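Local structure of nucleoporin GLE1 (Saccharomyces cerevisiae, 6B4E) at residues M156-N161 / K165-T170; I179-A184 / L231-D236; I257-T262 / I278-W283. The protein serves as a nuclear pore component and mRNA export factor, this chain being its C-terminal part, which interacts with NUP42, DBP5 and GFD1. All coordinates share one frame; numbering follows the deposited sequence. Where two conformers were deposited one is given.

Contact 1 (M156-N161 / K165-T170); sequences MGWKRN and KWEDNT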
loop_
_atom_site.group_PDB
_atom_site.type_symbol
_atom_site.label_atom_id
_atom_site.label_comp_id
_atom_site.label_asym_id
_atom_site.label_seq_id
_atom_site.Cartn_x
_atom_site.Cartn_y
_atom_site.Cartn_z
ATOM N N MET A 156 5.862 13.455 3.571
ATOM C CA MET A 156 5.306 12.752 2.422
ATOM C C MET A 156 6.274 11.746 1.813
ATOM O O MET A 156 5.966 11.191 0.757
ATOM C CB MET A 156 4.840 13.759 1.359
ATOM C CG MET A 156 3.597 14.573 1.750
ATOM S SD MET A 156 2.207 13.543 2.311
ATOM C CE MET A 156 1.853 12.624 0.816
ATOM N N GLY A 157 7.424 11.495 2.438
ATOM C CA GLY A 157 8.312 10.420 2.027
ATOM C C GLY A 157 9.375 10.777 1.004
ATOM O O GLY A 157 9.986 9.865 0.425
ATOM N N TRP A 158 9.625 12.062 0.771
ATOM C CA TRP A 158 10.657 12.473 -0.166
ATOM C C TRP A 158 12.046 12.232 0.408
ATOM O O TRP A 158 12.284 12.404 1.608
ATOM C CB TRP A 158 10.504 13.950 -0.500
ATOM C CG TRP A 158 9.322 14.278 -1.337
ATOM C CD1 TRP A 158 8.041 14.472 -0.916
ATOM C CD2 TRP A 158 9.316 14.461 -2.752
ATOM N NE1 TRP A 158 7.230 14.759 -1.993
ATOM C CE2 TRP A 158 7.999 14.768 -3.130
ATOM C CE3 TRP A 158 10.303 14.395 -3.741
ATOM C CZ2 TRP A 158 7.643 14.993 -4.445
ATOM C CZ3 TRP A 158 9.947 14.627 -5.043
ATOM C CH2 TRP A 158 8.625 14.926 -5.385
ATOM N N LYS A 159 12.974 11.863 -0.466
ATOM C CA LYS A 159 14.376 11.697 -0.107
ATOM C C LYS A 159 15.198 12.858 -0.641
ATOM O O LYS A 159 14.749 13.653 -1.475
ATOM C CB LYS A 159 14.923 10.368 -0.640
ATOM C CG LYS A 159 14.150 9.169 -0.124
ATOM C CD LYS A 159 14.967 7.882 -0.066
ATOM C CE LYS A 159 15.248 7.326 -1.446
ATOM N NZ LYS A 159 15.550 5.869 -1.416
ATOM N N ARG A 160 16.425 12.950 -0.134
ATOM C CA ARG A 160 17.385 13.942 -0.588
ATOM C C ARG A 160 18.259 13.375 -1.699
ATOM O O ARG A 160 18.814 12.279 -1.569
ATOM C CB ARG A 160 18.250 14.411 0.586
ATOM C CG ARG A 160 17.496 15.382 1.509
ATOM C CD ARG A 160 16.945 16.605 0.748
ATOM N NE ARG A 160 16.575 17.711 1.634
ATOM C CZ ARG A 160 16.385 18.968 1.237
ATOM N NH1 ARG A 160 16.528 19.304 -0.038
ATOM N NH2 ARG A 160 16.051 19.900 2.119
ATOM N N ASN A 161 18.343 14.115 -2.806
ATOM C CA ASN A 161 19.390 13.875 -3.793
ATOM C C ASN A 161 20.756 14.227 -3.214
ATOM O O ASN A 161 21.728 13.487 -3.407
ATOM C CB ASN A 161 19.098 14.688 -5.060
ATOM C CG ASN A 161 20.004 14.324 -6.230
ATOM O OD1 ASN A 161 21.023 13.653 -6.069
ATOM N ND2 ASN A 161 19.632 14.784 -7.419
ATOM N N LYS A 165 18.872 19.414 -2.165
ATOM C CA LYS A 165 18.211 19.086 -3.430
ATOM C C LYS A 165 17.356 17.848 -3.223
ATOM O O LYS A 165 17.865 16.803 -2.814
ATOM C CB LYS A 165 19.220 18.843 -4.553
ATOM C CG LYS A 165 18.601 18.693 -5.933
ATOM C CD LYS A 165 19.695 18.646 -7.002
ATOM C CE LYS A 165 19.181 19.001 -8.385
ATOM N NZ LYS A 165 20.322 19.141 -9.352
ATOM N N TRP A 166 16.064 17.969 -3.507
ATOM C CA TRP A 166 15.153 16.841 -3.397
ATOM C C TRP A 166 15.380 15.849 -4.531
ATOM O O TRP A 166 15.905 16.195 -5.596
ATOM C CB TRP A 166 13.705 17.330 -3.407
ATOM C CG TRP A 166 13.384 18.151 -2.212
ATOM C CD1 TRP A 166 13.227 19.503 -2.161
ATOM C CD2 TRP A 166 13.213 17.673 -0.877
ATOM N NE1 TRP A 166 12.958 19.897 -0.872
ATOM C CE2 TRP A 166 12.944 18.790 -0.065
ATOM C CE3 TRP A 166 13.257 16.404 -0.290
ATOM C CZ2 TRP A 166 12.716 18.676 1.301
ATOM C CZ3 TRP A 166 13.034 16.296 1.060
ATOM C CH2 TRP A 166 12.766 17.422 1.843
ATOM N N GLU A 167 14.998 14.596 -4.278
ATOM C CA GLU A 167 15.062 13.579 -5.317
ATOM C C GLU A 167 14.127 13.980 -6.450
ATOM O O GLU A 167 13.123 14.673 -6.240
ATOM C CB GLU A 167 14.694 12.201 -4.749
ATOM C CG GLU A 167 13.236 11.820 -4.886
ATOM C CD GLU A 167 12.859 10.523 -4.162
ATOM O OE1 GLU A 167 13.097 9.417 -4.699
ATOM O OE2 GLU A 167 12.285 10.624 -3.064
ATOM N N ASP A 168 14.478 13.591 -7.671
ATOM C CA ASP A 168 13.692 14.086 -8.787
ATOM C C ASP A 168 12.289 13.497 -8.732
ATOM O O ASP A 168 12.026 12.488 -8.065
ATOM C CB ASP A 168 14.370 13.797 -10.129
ATOM C CG ASP A 168 14.752 12.348 -10.315
ATOM O OD1 ASP A 168 13.849 11.542 -10.627
ATOM O OD2 ASP A 168 15.964 12.034 -10.224
ATOM N N ASN A 169 11.366 14.196 -9.392
ATOM C CA ASN A 169 9.956 13.835 -9.299
ATOM C C ASN A 169 9.709 12.423 -9.803
ATOM O O ASN A 169 8.914 11.680 -9.217
ATOM C CB ASN A 169 9.113 14.838 -10.084
ATOM C CG ASN A 169 8.947 16.153 -9.355
ATOM O OD1 ASN A 169 9.455 16.326 -8.258
ATOM N ND2 ASN A 169 8.237 17.088 -9.965
ATOM N N THR A 170 10.376 12.034 -10.889
ATOM C CA THR A 170 10.169 10.698 -11.441
ATOM C C THR A 170 10.581 9.620 -10.442
ATOM O O THR A 170 9.883 8.613 -10.276
ATOM C CB THR A 170 10.948 10.560 -12.746
ATOM O OG1 THR A 170 10.318 11.372 -13.752
ATOM C CG2 THR A 170 10.963 9.110 -13.225
HETATM O O HOH W 1 17.128 15.465 -7.907
#
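Arg160 lays its guanidinium flat on the Trp166 indole, planes 5° apart, with CZ 3.8 Å from the centroid of the six-membered ring: a cation-pi stack. A bend at chi2 (-56°) folds the arginine back over the ring, so that CD adds a CH-pi contact and NH2 still reaches Glu150 in a salt bridge. With an alanine in place of Trp166 the guanidinium loses its platform, and Arg160 would probably turn more freely about this salt bridge.

Hydrogen bonds join backbone to backbone and backbone to side chain. Glu167 N donates to Lys159 O at 3.0 Å, and Lys159 N returns a bond to Glu167 OE2, 37° out of the carboxylate plane. Asn161 N reaches Lys165 O at 2.7 Å, and a water joins Asn161 ND2 to Trp166 O. The loop segments thus form one isolated beta bridge, Arg160 with Trp166, ahead of helix 169-188, whose N-cap is Asp168.

Trp158 CB packs 3.7 Å from Trp166 CE3, an apolar pair. The Trp158 ring edge meets two oxygens, Glu167 O and Asn169 OD1, the latter 3.3 Å from Trp158 CH2.

Glu167, salt-bridged to Arg175 through OE2 and hydrogen-bonded to Ser171 through OE1, ties this surface turn to helix 169-188, its charge probably balanced by Arg175.

Contact 2 (I179-A184 / L231-D236); sequences ILSLFA and LGSWWD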
loop_
_atom_site.group_PDB
_atom_site.type_symbol
_atom_site.label_atom_id
_atom_site.label_comp_id
_atom_site.label_asym_id
_atom_site.label_seq_id
_atom_site.Cartn_x
_atom_site.Cartn_y
_atom_site.Cartn_z
ATOM N N ILE A 179 5.318 0.928 -4.320
ATOM C CA ILE A 179 4.870 0.549 -2.978
ATOM C C ILE A 179 3.360 0.389 -2.946
ATOM O O ILE A 179 2.826 -0.604 -2.431
ATOM C CB ILE A 179 5.325 1.583 -1.935
ATOM C CG1 ILE A 179 6.834 1.668 -1.892
ATOM C CG2 ILE A 179 4.790 1.175 -0.554
ATOM C CD1 ILE A 179 7.341 2.829 -1.048
ATOM N N LEU A 180 2.641 1.365 -3.482
ATOM C CA LEU A 180 1.193 1.263 -3.419
ATOM C C LEU A 180 0.671 0.087 -4.237
ATOM O O LEU A 180 -0.301 -0.551 -3.822
ATOM C CB LEU A 180 0.544 2.567 -3.860
ATOM C CG LEU A 180 -0.759 2.686 -3.089
ATOM C CD1 LEU A 180 -0.879 3.983 -2.365
ATOM C CD2 LEU A 180 -1.871 2.494 -4.044
ATOM N N SER A 181 1.317 -0.222 -5.371
ATOM C CA SER A 181 1.012 -1.415 -6.165
ATOM C C SER A 181 0.991 -2.662 -5.304
ATOM O O SER A 181 0.097 -3.508 -5.413
ATOM C CB SER A 181 2.073 -1.623 -7.247
ATOM O OG SER A 181 1.829 -0.857 -8.394
ATOM N N LEU A 182 2.022 -2.822 -4.488
ATOM C CA LEU A 182 2.095 -3.988 -3.628
ATOM C C LEU A 182 0.954 -3.998 -2.618
ATOM O O LEU A 182 0.305 -5.031 -2.413
ATOM C CB LEU A 182 3.439 -4.016 -2.913
ATOM C CG LEU A 182 3.565 -5.140 -1.883
ATOM C CD1 LEU A 182 3.544 -6.504 -2.563
ATOM C CD2 LEU A 182 4.820 -4.986 -1.008
ATOM N N PHE A 183 0.696 -2.864 -1.969
ATOM C CA PHE A 183 -0.376 -2.821 -0.979
ATOM C C PHE A 183 -1.723 -3.065 -1.641
ATOM O O PHE A 183 -2.561 -3.806 -1.117
ATOM C CB PHE A 183 -0.365 -1.476 -0.255
ATOM C CG PHE A 183 -1.379 -1.370 0.861
ATOM C CD1 PHE A 183 -1.207 -2.076 2.028
ATOM C CD2 PHE A 183 -2.487 -0.547 0.730
ATOM C CE1 PHE A 183 -2.134 -1.973 3.058
ATOM C CE2 PHE A 183 -3.409 -0.435 1.749
ATOM C CZ PHE A 183 -3.232 -1.152 2.914
ATOM N N ALA A 184 -1.928 -2.472 -2.812
ATOM C CA ALA A 184 -3.160 -2.680 -3.557
ATOM C C ALA A 184 -3.432 -4.163 -3.786
ATOM O O ALA A 184 -4.541 -4.647 -3.520
ATOM C CB ALA A 184 -3.091 -1.930 -4.884
ATOM N N LEU A 231 -2.816 6.212 -7.797
ATOM C CA LEU A 231 -4.143 5.723 -8.171
ATOM C C LEU A 231 -4.082 4.874 -9.435
ATOM O O LEU A 231 -4.825 3.897 -9.571
ATOM C CB LEU A 231 -5.117 6.895 -8.357
ATOM C CG LEU A 231 -5.605 7.601 -7.082
ATOM C CD1 LEU A 231 -6.458 8.817 -7.411
ATOM C CD2 LEU A 231 -6.377 6.642 -6.206
ATOM N N GLY A 232 -3.212 5.230 -10.374
ATOM C CA GLY A 232 -3.054 4.407 -11.565
ATOM C C GLY A 232 -2.354 3.097 -11.267
ATOM O O GLY A 232 -2.731 2.048 -11.794
ATOM N N SER A 233 -1.318 3.135 -10.413
ATOM C CA SER A 233 -0.707 1.892 -9.970
ATOM C C SER A 233 -1.720 1.021 -9.243
ATOM O O SER A 233 -1.746 -0.207 -9.425
ATOM C CB SER A 233 0.471 2.194 -9.045
ATOM O OG SER A 233 1.458 2.901 -9.762
ATOM N N TRP A 234 -2.516 1.639 -8.358
ATOM C CA TRP A 234 -3.586 0.931 -7.667
ATOM C C TRP A 234 -4.545 0.290 -8.662
ATOM O O TRP A 234 -4.904 -0.887 -8.533
ATOM C CB TRP A 234 -4.345 1.892 -6.748
ATOM C CG TRP A 234 -5.546 1.231 -6.153
ATOM C CD1 TRP A 234 -5.601 0.524 -4.987
ATOM C CD2 TRP A 234 -6.857 1.164 -6.725
ATOM N NE1 TRP A 234 -6.861 0.025 -4.799
ATOM C CE2 TRP A 234 -7.652 0.398 -5.848
ATOM C CE3 TRP A 234 -7.435 1.675 -7.889
ATOM C CZ2 TRP A 234 -8.993 0.147 -6.091
ATOM C CZ3 TRP A 234 -8.776 1.416 -8.132
ATOM C CH2 TRP A 234 -9.520 0.653 -7.250
ATOM N N TRP A 235 -4.975 1.064 -9.661
ATOM C CA TRP A 235 -5.951 0.599 -10.646
ATOM C C TRP A 235 -5.466 -0.646 -11.379
ATOM O O TRP A 235 -6.189 -1.644 -11.472
ATOM C CB TRP A 235 -6.223 1.731 -11.629
ATOM C CG TRP A 235 -7.356 1.575 -12.620
ATOM C CD1 TRP A 235 -7.482 0.644 -13.610
ATOM C CD2 TRP A 235 -8.482 2.441 -12.736
ATOM N NE1 TRP A 235 -8.633 0.880 -14.342
ATOM C CE2 TRP A 235 -9.266 1.978 -13.811
ATOM C CE3 TRP A 235 -8.911 3.561 -12.019
ATOM C CZ2 TRP A 235 -10.440 2.616 -14.205
ATOM C CZ3 TRP A 235 -10.086 4.183 -12.403
ATOM C CH2 TRP A 235 -10.837 3.711 -13.483
ATOM N N ASP A 236 -4.239 -0.598 -11.902
ATOM C CA ASP A 236 -3.677 -1.738 -12.618
ATOM C C ASP A 236 -3.604 -2.975 -11.735
ATOM O O ASP A 236 -3.682 -4.101 -12.241
ATOM C CB ASP A 236 -2.276 -1.404 -13.151
ATOM C CG ASP A 236 -2.298 -0.542 -14.404
ATOM O OD1 ASP A 236 -1.372 0.276 -14.555
ATOM O OD2 ASP A 236 -3.195 -0.704 -15.245
HETATM O O HOH W 2 0.501 -1.335 -10.698
HETATM O O HOH W 3 3.025 0.932 -11.055
#
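Leu180, Ser181 and Ala184 meet Ser233 and Trp234 in a buried helix-helix contact near the middle of this all-helical domain, where helix 169-188 packs against helix 225-264. The two short segments run in roughly the same direction, with an angle of 36° between them, and their axes approach to 8.2 Å. The small side chains of Ser181 and Ser233 are consistent with this close approach: their CA atoms are 5.3 Å apart.

The apolar half is built on Trp234. Its CG stands anti to the backbone N (chi1 173°), which carries the indole beside the first helix. Ala184 CB comes within 3.5 Å of Trp234 CD1, an atom of the five-membered ring. Leu180 reaches across with one methyl, CD2, which sits 3.7 Å from Trp234 CB and near the plane of the indole, at its edge. Trp234 is held from other directions too: NE1 is hydrogen-bonded to Ser208 OG, and Phe242 meets the indole edge-to-face.

The polar half belongs to the serines. Ser181 OG touches Ser233 CB at 3.4 Å, but the two hydroxyl oxygens do not bond to each other. One water instead donates to Ser181 OG at 2.7 Å and to Ser233 O; a second lies 2.8 Å from Ser233 OG and makes a weak bond to Ser181 OG. The Ser181 hydroxyl also bonds back to Gly177 O in its own helix.

Because the first water donates to Ser181 OG, this hydroxyl acts as an acceptor toward it, which fits its own proton being given to Gly177 O. Water thus joins the polar side of the interface, with one firm and one weak bond to Ser181 OG, while alanine, leucine and tryptophan close the other side by contact alone.

Contact 3 (I257-T262 / I278-W283); sequences IGEELT and ILLEAW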
loop_
_atom_site.group_PDB
_atom_site.type_symbol
_atom_site.label_atom_id
_atom_site.label_comp_id
_atom_site.label_asym_id
_atom_site.label_seq_id
_atom_site.Cartn_x
_atom_site.Cartn_y
_atom_site.Cartn_z
ATOM N N ILE A 257 -12.597 9.358 -9.433
ATOM C CA ILE A 257 -11.148 9.576 -9.571
ATOM C C ILE A 257 -10.754 9.753 -11.034
ATOM O O ILE A 257 -9.883 10.570 -11.359
ATOM C CB ILE A 257 -10.309 8.454 -8.907
ATOM C CG1 ILE A 257 -10.577 7.042 -9.469
ATOM C CG2 ILE A 257 -10.497 8.487 -7.427
ATOM C CD1 ILE A 257 -9.500 6.023 -9.050
ATOM N N GLY A 258 -11.346 8.972 -11.939
ATOM C CA GLY A 258 -10.857 8.953 -13.307
ATOM C C GLY A 258 -11.371 10.078 -14.175
ATOM O O GLY A 258 -10.671 10.519 -15.095
ATOM N N GLU A 259 -12.596 10.549 -13.922
ATOM C CA GLU A 259 -13.183 11.656 -14.673
ATOM C C GLU A 259 -13.110 12.962 -13.890
ATOM O O GLU A 259 -12.507 13.936 -14.349
ATOM C CB GLU A 259 -14.644 11.351 -15.034
ATOM C CG GLU A 259 -15.372 12.512 -15.701
ATOM C CD GLU A 259 -14.704 12.955 -17.006
ATOM O OE1 GLU A 259 -14.547 14.173 -17.222
ATOM O OE2 GLU A 259 -14.339 12.079 -17.821
ATOM N N GLU A 260 -13.703 12.992 -12.693
ATOM C CA GLU A 260 -13.860 14.259 -11.984
ATOM C C GLU A 260 -12.535 14.774 -11.437
ATOM O O GLU A 260 -12.194 15.943 -11.623
ATOM C CB GLU A 260 -14.890 14.103 -10.861
ATOM C CG GLU A 260 -15.241 15.398 -10.138
ATOM C CD GLU A 260 -15.875 16.449 -11.056
ATOM O OE1 GLU A 260 -15.958 17.627 -10.643
ATOM O OE2 GLU A 260 -16.291 16.101 -12.186
ATOM N N LEU A 261 -11.779 13.929 -10.740
ATOM C CA LEU A 261 -10.524 14.389 -10.154
ATOM C C LEU A 261 -9.532 14.813 -11.237
ATOM O O LEU A 261 -8.886 15.862 -11.120
ATOM C CB LEU A 261 -9.951 13.288 -9.264
ATOM C CG LEU A 261 -8.725 13.655 -8.429
ATOM C CD1 LEU A 261 -9.022 14.793 -7.464
ATOM C CD2 LEU A 261 -8.251 12.434 -7.676
ATOM N N THR A 262 -9.410 14.030 -12.309
ATOM C CA THR A 262 -8.513 14.418 -13.397
ATOM C C THR A 262 -8.989 15.703 -14.075
ATOM O O THR A 262 -8.172 16.557 -14.443
ATOM C CB THR A 262 -8.396 13.290 -14.427
ATOM O OG1 THR A 262 -9.691 12.986 -14.952
ATOM C CG2 THR A 262 -7.829 12.049 -13.815
ATOM N N ILE A 278 -6.734 7.526 -19.188
ATOM C CA ILE A 278 -6.655 6.437 -20.167
ATOM C C ILE A 278 -7.210 5.139 -19.579
ATOM O O ILE A 278 -7.895 4.369 -20.278
ATOM C CB ILE A 278 -5.198 6.267 -20.642
ATOM C CG1 ILE A 278 -4.786 7.483 -21.496
ATOM C CG2 ILE A 278 -5.011 4.953 -21.381
ATOM C CD1 ILE A 278 -5.559 7.651 -22.780
ATOM N N LEU A 279 -6.915 4.871 -18.297
ATOM C CA LEU A 279 -7.457 3.686 -17.630
ATOM C C LEU A 279 -8.972 3.774 -17.510
ATOM O O LEU A 279 -9.688 2.782 -17.749
ATOM C CB LEU A 279 -6.828 3.513 -16.250
ATOM C CG LEU A 279 -5.338 3.162 -16.242
ATOM C CD1 LEU A 279 -4.732 3.223 -14.884
ATOM C CD2 LEU A 279 -5.079 1.763 -16.826
ATOM N N LEU A 280 -9.484 4.954 -17.134
ATOM C CA LEU A 280 -10.932 5.142 -17.112
ATOM C C LEU A 280 -11.522 4.825 -18.481
ATOM O O LEU A 280 -12.536 4.126 -18.589
ATOM C CB LEU A 280 -11.277 6.579 -16.712
ATOM C CG LEU A 280 -12.754 6.999 -16.888
ATOM C CD1 LEU A 280 -13.540 6.681 -15.657
ATOM C CD2 LEU A 280 -12.908 8.471 -17.253
ATOM N N GLU A 281 -10.894 5.335 -19.540
ATOM C CA GLU A 281 -11.412 5.130 -20.886
ATOM C C GLU A 281 -11.408 3.660 -21.281
ATOM O O GLU A 281 -12.323 3.196 -21.977
ATOM C CB GLU A 281 -10.603 5.944 -21.895
ATOM C CG GLU A 281 -10.777 7.433 -21.748
ATOM C CD GLU A 281 -9.792 8.249 -22.592
ATOM O OE1 GLU A 281 -8.949 7.660 -23.326
ATOM O OE2 GLU A 281 -9.887 9.491 -22.524
ATOM N N ALA A 282 -10.378 2.920 -20.887
ATOM C CA ALA A 282 -10.341 1.497 -21.203
ATOM C C ALA A 282 -11.489 0.762 -20.527
ATOM O O ALA A 282 -12.091 -0.141 -21.114
ATOM C CB ALA A 282 -8.991 0.916 -20.772
ATOM N N TRP A 283 -11.783 1.126 -19.278
ATOM C CA TRP A 283 -12.898 0.526 -18.553
ATOM C C TRP A 283 -14.216 0.887 -19.206
ATOM O O TRP A 283 -15.097 0.032 -19.380
ATOM C CB TRP A 283 -12.856 1.004 -17.108
ATOM C CG TRP A 283 -14.033 0.645 -16.257
ATOM C CD1 TRP A 283 -14.610 -0.587 -16.105
ATOM C CD2 TRP A 283 -14.746 1.531 -15.408
ATOM N NE1 TRP A 283 -15.654 -0.515 -15.205
ATOM C CE2 TRP A 283 -15.759 0.782 -14.769
ATOM C CE3 TRP A 283 -14.635 2.897 -15.121
ATOM C CZ2 TRP A 283 -16.651 1.353 -13.875
ATOM C CZ3 TRP A 283 -15.521 3.458 -14.237
ATOM C CH2 TRP A 283 -16.520 2.691 -13.622
#
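Leu280 reaches over to Gly258 with one methyl, CD2, which lies 3.7 Å from Gly258 O, while its CB is 4.2 Å from Gly258 CA. With CG anti to the backbone N (chi1 169°), the leucine branch is carried across the helix 225-264 backbone. Glycine suits this spot: a CB on residue 258 would point at the leucine and clash with its CB, and the two CA atoms are 5.4 Å apart. Leu280 CD2 is also 4.0 Å from Glu259 CB; in the conformer given it nears the carboxylate as well, a contact that a second conformer makes uncertain.

One step out, and again in that conformer, the polar end of Glu259 is held by two partners: OE1 bonds to Ser263 OG, a turn further along its own helix, and OE2 makes a salt bridge to Arg277 on helix 271-284. The helix takes a wider pi-type turn at 257-261, spanning the glycine.

Beyond this shell, Ile257 packs on Leu212 and Cys216 of helix 206-216, and Trp283 lies on Leu243 and Ser251 of helix 225-264. Glu260 and Leu261 touch another protein's chain, so this end of helix 225-264 probably lies between helix 271-284 and that partner.

Overall arrangement
From the N terminus, contact 1 comes first, closing a short turn between helix 150-155 and the start of helix 169-188. Contact 2 follows, taking a later part of that helix to helix 225-264 and closing a longer loop that contains helix 206-216. Contact 3 then turns the far part of helix 225-264 back against helix 271-284. The three lie in series, none nesting or crossing. Contacts 1 and 2 share helix 169-188 but do not touch, their nearest atoms about 8 Å apart; contacts 2 and 3 share helix 225-264 and meet where Trp235 and Asp236 pack on Leu279. Surface turn, buried centre and outer helix pair are thus joined through two long helices.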